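Local coordinates for formate-dependent phosphoribosylglycinamide formyltransferase (PDB 6KHR), which belongs to the ATP-grasp superfamily of enzymes and assembles here as two copies of the same chain, at residues A44-G49 with H64-Q69; E117-A122 with R331-L336. All coordinates share one frame; numbering follows the deposited sequence.

Contact 1 (A44-G49 with H64-Q69)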
ATOM      1  N   ALA A  44       5.981  -4.092   0.560  1.00 37.14           N
ATOM      2  CA  ALA A  44       6.628  -3.226  -0.420  1.00 29.39           C
ATOM      3  C   ALA A  44       7.877  -3.887  -0.984  1.00 40.45           C
ATOM      4  O   ALA A  44       8.039  -3.977  -2.203  1.00 44.85           O
ATOM      5  CB  ALA A  44       6.960  -1.876   0.205  1.00 28.91           C
ATOM      6  N   LEU A  45       8.750  -4.393  -0.104  1.00 37.37           N
ATOM      7  CA  LEU A  45      10.001  -4.996  -0.553  1.00 43.96           C
ATOM      8  C   LEU A  45       9.759  -6.232  -1.406  1.00 56.92           C
ATOM      9  O   LEU A  45      10.610  -6.593  -2.230  1.00 46.55           O
ATOM     10  CB  LEU A  45      10.858  -5.378   0.649  1.00 36.87           C
ATOM     11  CG  LEU A  45      11.593  -4.256   1.354  1.00 40.35           C
ATOM     12  CD1 LEU A  45      12.080  -4.750   2.693  1.00 31.55           C
ATOM     13  CD2 LEU A  45      12.733  -3.822   0.485  1.00 40.88           C
ATOM     14  N   GLN A  46       8.620  -6.907  -1.204  1.00 53.70           N
ATOM     15  CA  GLN A  46       8.349  -8.123  -1.957  1.00 38.36           C
ATOM     16  C   GLN A  46       7.807  -7.804  -3.334  1.00 33.66           C
ATOM     17  O   GLN A  46       8.054  -8.563  -4.277  1.00 50.00           O
ATOM     18  CB  GLN A  46       7.392  -9.023  -1.183  1.00 38.60           C
ATOM     19  CG  GLN A  46       8.079  -9.787  -0.061  1.00 38.83           C
ATOM     20  CD  GLN A  46       7.077 -10.462   0.851  1.00 61.55           C
ATOM     21  OE1 GLN A  46       5.874 -10.245   0.715  1.00 74.11           O
ATOM     22  NE2 GLN A  46       7.561 -11.280   1.784  1.00 60.75           N
ATOM     23  N   GLY A  47       7.110  -6.673  -3.475  1.00 32.26           N
ATOM     24  CA  GLY A  47       6.715  -6.218  -4.796  1.00 32.68           C
ATOM     25  C   GLY A  47       7.908  -5.880  -5.675  1.00 42.65           C
ATOM     26  O   GLY A  47       7.843  -6.024  -6.899  1.00 40.83           O
ATOM     27  N   LEU A  48       9.003  -5.423  -5.071  1.00 46.03           N
ATOM     28  CA  LEU A  48      10.195  -5.080  -5.831  1.00 46.54           C
ATOM     29  C   LEU A  48      11.100  -6.281  -6.035  1.00 51.69           C
ATOM     30  O   LEU A  48      12.186  -6.123  -6.594  1.00 49.33           O
ATOM     31  CB  LEU A  48      10.976  -3.964  -5.132  1.00 47.48           C
ATOM     32  CG  LEU A  48      10.365  -2.576  -4.931  1.00 38.91           C
ATOM     33  CD1 LEU A  48      11.217  -1.712  -3.967  1.00 34.26           C
ATOM     34  CD2 LEU A  48      10.213  -1.871  -6.255  1.00 31.58           C
ATOM     35  N   GLY A  49      10.690  -7.461  -5.575  1.00 42.14           N
ATOM     36  CA  GLY A  49      11.396  -8.685  -5.877  1.00 34.63           C
ATOM     37  C   GLY A  49      12.259  -9.267  -4.782  1.00 38.24           C
ATOM     38  O   GLY A  49      12.997 -10.218  -5.055  1.00 48.67           O
ATOM     39  N   HIS A  64       5.832 -11.464  10.621  1.00 79.85           N
ATOM     40  CA  HIS A  64       6.077 -12.903  10.514  1.00 76.06           C
ATOM     41  C   HIS A  64       5.097 -13.580   9.568  1.00 75.90           C
ATOM     42  O   HIS A  64       5.471 -14.538   8.876  1.00 80.90           O
ATOM     43  CB  HIS A  64       5.985 -13.567  11.890  1.00 68.89           C
ATOM     44  CG  HIS A  64       7.163 -13.313  12.775  1.00 73.22           C
ATOM     45  ND1 HIS A  64       8.135 -12.380  12.477  1.00 76.87           N
ATOM     46  CD2 HIS A  64       7.535 -13.874  13.952  1.00 76.47           C
ATOM     47  CE1 HIS A  64       9.049 -12.379  13.429  1.00 79.08           C
ATOM     48  NE2 HIS A  64       8.711 -13.278  14.336  1.00 76.24           N
ATOM     49  N   ARG A  65       3.849 -13.098   9.518  1.00 72.73           N
ATOM     50  CA  ARG A  65       2.783 -13.821   8.828  1.00 77.88           C
ATOM     51  C   ARG A  65       2.985 -13.818   7.316  1.00 79.51           C
ATOM     52  O   ARG A  65       2.685 -14.812   6.641  1.00 89.81           O
ATOM     53  CB  ARG A  65       1.425 -13.217   9.186  1.00 82.32           C
ATOM     54  CG  ARG A  65       0.321 -14.247   9.461  1.00 95.27           C
ATOM     55  CD  ARG A  65      -0.071 -15.062   8.211  1.00109.50           C
ATOM     56  NE  ARG A  65      -0.262 -16.488   8.503  1.00118.46           N
ATOM     57  CZ  ARG A  65       0.509 -17.470   8.036  1.00121.08           C
ATOM     58  NH1 ARG A  65       1.534 -17.202   7.234  1.00119.16           N
ATOM     59  NH2 ARG A  65       0.252 -18.734   8.367  1.00122.33           N
ATOM     60  N   ILE A  66       3.478 -12.719   6.759  1.00 71.43           N
ATOM     61  CA  ILE A  66       3.642 -12.616   5.315  1.00 75.10           C
ATOM     62  C   ILE A  66       5.093 -12.597   4.895  1.00 67.90           C
ATOM     63  O   ILE A  66       5.376 -12.552   3.691  1.00 73.61           O
ATOM     64  CB  ILE A  66       2.900 -11.389   4.751  1.00 90.10           C
ATOM     65  CG1 ILE A  66       3.646 -10.094   5.084  1.00 81.35           C
ATOM     66  CG2 ILE A  66       1.438 -11.379   5.240  1.00102.40           C
ATOM     67  CD1 ILE A  66       4.410  -9.515   3.902  1.00 83.64           C
ATOM     68  N   ALA A  67       6.024 -12.645   5.840  1.00 66.29           N
ATOM     69  CA  ALA A  67       7.425 -12.707   5.466  1.00 67.51           C
ATOM     70  C   ALA A  67       7.749 -14.058   4.830  1.00 71.98           C
ATOM     71  O   ALA A  67       7.007 -15.037   4.958  1.00 69.15           O
ATOM     72  CB  ALA A  67       8.326 -12.474   6.681  1.00 65.18           C
ATOM     73  N   ASP A  68       8.884 -14.084   4.123  1.00 69.56           N
ATOM     74  CA  ASP A  68       9.404 -15.310   3.539  1.00 62.25           C
ATOM     75  C   ASP A  68      10.062 -16.201   4.580  1.00 68.32           C
ATOM     76  O   ASP A  68      10.028 -17.428   4.454  1.00 75.99           O
ATOM     77  CB  ASP A  68      10.425 -14.981   2.449  1.00 64.95           C
ATOM     78  CG  ASP A  68       9.892 -14.005   1.426  1.00 72.84           C
ATOM     79  OD1 ASP A  68       9.005 -14.399   0.636  1.00 82.85           O
ATOM     80  OD2 ASP A  68      10.348 -12.838   1.427  1.00 71.57           O
ATOM     81  N   GLN A  69      10.689 -15.609   5.585  1.00 77.20           N
ATOM     82  CA  GLN A  69      11.348 -16.370   6.634  1.00 67.43           C
ATOM     83  C   GLN A  69      11.161 -15.624   7.941  1.00 66.66           C
ATOM     84  O   GLN A  69      11.344 -14.404   7.992  1.00 72.17           O
ATOM     85  CB  GLN A  69      12.827 -16.566   6.323  1.00 62.66           C
ATOM     86  CG  GLN A  69      13.548 -17.427   7.317  1.00 84.71           C
ATOM     87  CD  GLN A  69      14.919 -17.804   6.819  1.00103.36           C
ATOM     88  OE1 GLN A  69      15.344 -17.356   5.752  1.00109.58           O
ATOM     89  NE2 GLN A  69      15.625 -18.636   7.582  1.00103.12           N
TER

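Contact 2 (E117-A122 with R331-L336)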
ATOM      1  N   GLU A 117      24.935  -4.436   3.978  1.00 79.80           N
ATOM      2  CA  GLU A 117      24.868  -2.966   4.137  1.00 69.34           C
ATOM      3  C   GLU A 117      23.827  -2.699   5.204  1.00 62.41           C
ATOM      4  O   GLU A 117      22.819  -3.356   5.195  1.00 64.60           O
ATOM      5  CB  GLU A 117      24.451  -2.268   2.850  1.00 73.58           C
ATOM      6  CG  GLU A 117      25.323  -2.580   1.660  1.00 87.85           C
ATOM      7  CD  GLU A 117      25.353  -1.495   0.600  1.00 96.42           C
ATOM      8  OE1 GLU A 117      24.738  -1.667  -0.447  1.00 96.22           O
ATOM      9  OE2 GLU A 117      25.996  -0.480   0.831  1.00100.51           O
ATOM     10  N   LEU A 118      24.114  -1.799   6.122  1.00 60.54           N
ATOM     11  CA  LEU A 118      23.102  -1.505   7.144  1.00 52.86           C
ATOM     12  C   LEU A 118      22.288  -0.315   6.666  1.00 50.32           C
ATOM     13  O   LEU A 118      22.887   0.661   6.331  1.00 50.79           O
ATOM     14  CB  LEU A 118      23.832  -1.188   8.437  1.00 54.61           C
ATOM     15  CG  LEU A 118      23.800  -2.326   9.435  1.00 60.85           C
ATOM     16  CD1 LEU A 118      24.834  -3.368   9.082  1.00 64.14           C
ATOM     17  CD2 LEU A 118      23.999  -1.814  10.839  1.00 51.31           C
ATOM     18  N   VAL A 119      20.968  -0.435   6.614  1.00 48.53           N
ATOM     19  CA  VAL A 119      20.114   0.698   6.172  1.00 46.76           C
ATOM     20  C   VAL A 119      18.978   0.829   7.167  1.00 59.57           C
ATOM     21  O   VAL A 119      18.015   0.170   6.983  1.00 70.86           O
ATOM     22  CB  VAL A 119      19.531   0.458   4.776  1.00 54.68           C
ATOM     23  CG1 VAL A 119      18.724   1.642   4.318  1.00 53.03           C
ATOM     24  CG2 VAL A 119      20.591   0.129   3.758  1.00 50.70           C
ATOM     25  N   PRO A 120      19.036   1.676   8.199  1.00 61.77           N
ATOM     26  CA  PRO A 120      20.033   2.716   8.295  1.00 52.85           C
ATOM     27  C   PRO A 120      21.351   2.256   8.918  1.00 54.19           C
ATOM     28  O   PRO A 120      21.398   1.184   9.375  1.00 53.94           O
ATOM     29  CB  PRO A 120      19.334   3.699   9.231  1.00 51.16           C
ATOM     30  CG  PRO A 120      18.523   2.841  10.137  1.00 50.24           C
ATOM     31  CD  PRO A 120      18.067   1.697   9.277  1.00 55.42           C
ATOM     32  N   ASN A 121      22.350   3.133   8.914  1.00 58.24           N
ATOM     33  CA  ASN A 121      23.713   2.938   9.471  1.00 55.13           C
ATOM     34  C   ASN A 121      23.657   2.679  10.966  1.00 59.77           C
ATOM     35  O   ASN A 121      22.791   3.213  11.609  1.00 66.22           O
ATOM     36  CB  ASN A 121      24.457   4.261   9.567  1.00 56.88           C
ATOM     37  CG  ASN A 121      25.064   4.708   8.265  1.00 72.83           C
ATOM     38  OD1 ASN A 121      25.055   3.974   7.299  1.00 86.31           O
ATOM     39  ND2 ASN A 121      25.602   5.905   8.239  1.00 62.89           N
ATOM     40  N   ALA A 122      24.625   1.951  11.497  1.00 62.54           N
ATOM     41  CA  ALA A 122      24.648   1.729  12.951  1.00 60.71           C
ATOM     42  C   ALA A 122      24.897   3.070  13.610  1.00 59.12           C
ATOM     43  O   ALA A 122      24.521   3.240  14.737  1.00 64.07           O
ATOM     44  CB  ALA A 122      25.694   0.741  13.311  1.00 57.22           C
ATOM     45  N   ARG A 331      12.316   1.329  -1.376  1.00 41.03           N
ATOM     46  CA  ARG A 331      13.230   1.759  -2.441  1.00 39.80           C
ATOM     47  C   ARG A 331      14.565   2.256  -1.888  1.00 38.92           C
ATOM     48  O   ARG A 331      15.620   1.977  -2.480  1.00 37.00           O
ATOM     49  CB  ARG A 331      12.574   2.824  -3.314  1.00 29.84           C
ATOM     50  CG  ARG A 331      11.361   2.313  -4.046  1.00 29.82           C
ATOM     51  CD  ARG A 331      10.891   3.298  -5.115  1.00 35.79           C
ATOM     52  NE  ARG A 331       9.670   2.851  -5.781  1.00 40.71           N
ATOM     53  CZ  ARG A 331       9.240   3.306  -6.956  1.00 38.50           C
ATOM     54  NH1 ARG A 331       9.933   4.232  -7.612  1.00 30.29           N
ATOM     55  NH2 ARG A 331       8.118   2.833  -7.477  1.00 38.94           N
ATOM     56  N   ALA A 332      14.546   2.953  -0.737  1.00 33.87           N
ATOM     57  CA  ALA A 332      15.783   3.471  -0.138  1.00 42.18           C
ATOM     58  C   ALA A 332      16.702   2.346   0.327  1.00 45.77           C
ATOM     59  O   ALA A 332      17.915   2.396   0.105  1.00 43.37           O
ATOM     60  CB  ALA A 332      15.458   4.397   1.036  1.00 46.57           C
ATOM     61  N   ILE A 333      16.142   1.337   1.000  1.00 42.81           N
ATOM     62  CA  ILE A 333      16.918   0.176   1.434  1.00 39.06           C
ATOM     63  C   ILE A 333      17.668  -0.424   0.257  1.00 40.99           C
ATOM     64  O   ILE A 333      18.848  -0.776   0.362  1.00 33.26           O
ATOM     65  CB  ILE A 333      15.995  -0.871   2.081  1.00 31.57           C
ATOM     66  CG1 ILE A 333      15.563  -0.436   3.471  1.00 34.66           C
ATOM     67  CG2 ILE A 333      16.657  -2.243   2.119  1.00 32.53           C
ATOM     68  CD1 ILE A 333      14.401  -1.211   3.940  1.00 41.58           C
ATOM     69  N   LEU A 334      16.984  -0.570  -0.870  1.00 42.82           N
ATOM     70  CA  LEU A 334      17.530  -1.241  -2.033  1.00 53.28           C
ATOM     71  C   LEU A 334      18.276  -0.294  -2.964  1.00 50.25           C
ATOM     72  O   LEU A 334      18.802  -0.749  -3.987  1.00 44.55           O
ATOM     73  CB  LEU A 334      16.402  -1.955  -2.800  1.00 53.15           C
ATOM     74  CG  LEU A 334      15.619  -3.098  -2.128  1.00 50.93           C
ATOM     75  CD1 LEU A 334      14.526  -3.581  -3.055  1.00 33.03           C
ATOM     76  CD2 LEU A 334      16.511  -4.272  -1.709  1.00 34.04           C
ATOM     77  N   GLY A 335      18.312   1.003  -2.659  1.00 35.22           N
ATOM     78  CA  GLY A 335      19.111   1.931  -3.452  1.00 36.37           C
ATOM     79  C   GLY A 335      18.505   2.283  -4.789  1.00 40.85           C
ATOM     80  O   GLY A 335      19.230   2.443  -5.777  1.00 65.39           O
ATOM     81  N   LEU A 336      17.192   2.409  -4.846  1.00 38.70           N
ATOM     82  CA  LEU A 336      16.488   2.731  -6.072  1.00 47.31           C
ATOM     83  C   LEU A 336      15.974   4.172  -6.033  1.00 45.45           C
ATOM     84  O   LEU A 336      15.876   4.796  -4.972  1.00 48.59           O
ATOM     85  CB  LEU A 336      15.331   1.743  -6.281  1.00 53.97           C
ATOM     86  CG  LEU A 336      15.757   0.270  -6.235  1.00 45.30           C
ATOM     87  CD1 LEU A 336      14.548  -0.663  -6.117  1.00 43.97           C
ATOM     88  CD2 LEU A 336      16.596  -0.087  -7.461  1.00 44.53           C
TER

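Contact 1 (A44-G49 with H64-Q69)
The side-chain amide of Gln46 and the carboxylate of Asp68 approach from opposite directions, their planes inclined by 54°, so they do not stack. NE2 of Gln46 points between two oxygens. Ile66 O lies almost exactly in the amide plane, 3.2 Å from Gln46 NE2, and the bond is nearly straight (172° at the hydrogen). Asp68 OD2, also 3.2 Å from Gln46 NE2, lies somewhat off the amide plane, and its more bent bond reaches the carboxylate from above its own plane, 55° out of it. The methyl CD1 of Ile66 is displaced toward the other face of the amide, 3.6 Å from Gln46 OE1. The two acceptors are spread widely about NE2, which means that each N-H has its own partner: the one on the OE1 side serves Ile66 O, the other Asp68 OD2. An extended Gln46 chain spans the separation between the backbones, 8.8 Å from Gln46 CA to Ala67 CA. Asp68 OD2 also accepts a hydrogen bond from Val52 N in strand 51-56, while Gln46 OE1 has a weak bond from Arg39 of the second subunit, whose Ile66 packs on Ile66 here. Helix 36-47 is thus tied to the turn between helix 62-66 and strand 69-72, beside the subunit interface. Chemically, the bonds fix the amide's rotation, since the opposite flip would turn OE1 toward both acceptors; two donors on Asp68 OD2 would probably stabilise the ionised carboxylate.

Contact 2 (E117-A122 with R331-L336)
Val119 directs its CB at the end of helix 325-334 and crosses the side chain of Ile333 obliquely. Its CG1 branch does most of the touching: it lies 3.7 Å from Ile333 CA, and Val119 CG1 is 3.9 Å from Ile333 CG1. Because Val119 CG1 stands opposite the backbone N (chi1 -177°), the second branch, CG2, is turned to the carbonyl of the same helix residue, with Val119 CG2 3.9 Å from Ile333 O. The isoleucine CB points neither at Val119 nor away from it, so valine meets the helix backbone as much as the isoleucine side chain. The backbones are correspondingly close, with Val119 CA 5.7 Å from Ile333 CA. Arg287 hydrogen-bonds Ala332 O through NE and Ile333 O through NH2, and its side chain also touches Val119. The helix closes in a Schellman motif, Gly335 having positive phi, with Leu336 N bonding to Arg331 O (2.9 Å) and Gly335 N to Ala332 O (3.1 Å). With Ile333 also resting on Val94, the end of helix 325-334 packs on strand 92-95 and the loop after strand 117-118, an outermost strand within this chain, consistent with the Rossmann-like N-terminal domain of this branch of the ATP-grasp superfamily.

In the fold
Contacts 1 and 2 have centres about 16 Å apart and lie toward opposite edges of one five-stranded parallel sheet, whose outermost strands within this chain are 69-72, at contact 1, and 117-118, at contact 2. Leucines join them directly: Leu48 CD1 lies 3.9 Å from Leu334 CD1, and Leu45 CD2 is 4.0 Å from Leu334 CG, so the C-terminal ends of helices 36-47 and 325-334 meet through leucines. The apolar patch continues to Leu336, whose CD1 is 4.1 Å from Leu48 CD1. Both contacts also reach the second subunit, contact 1 around Gln46 and Ile66, contact 2 through the salt bridge of Arg331 with Asp381 of that subunit.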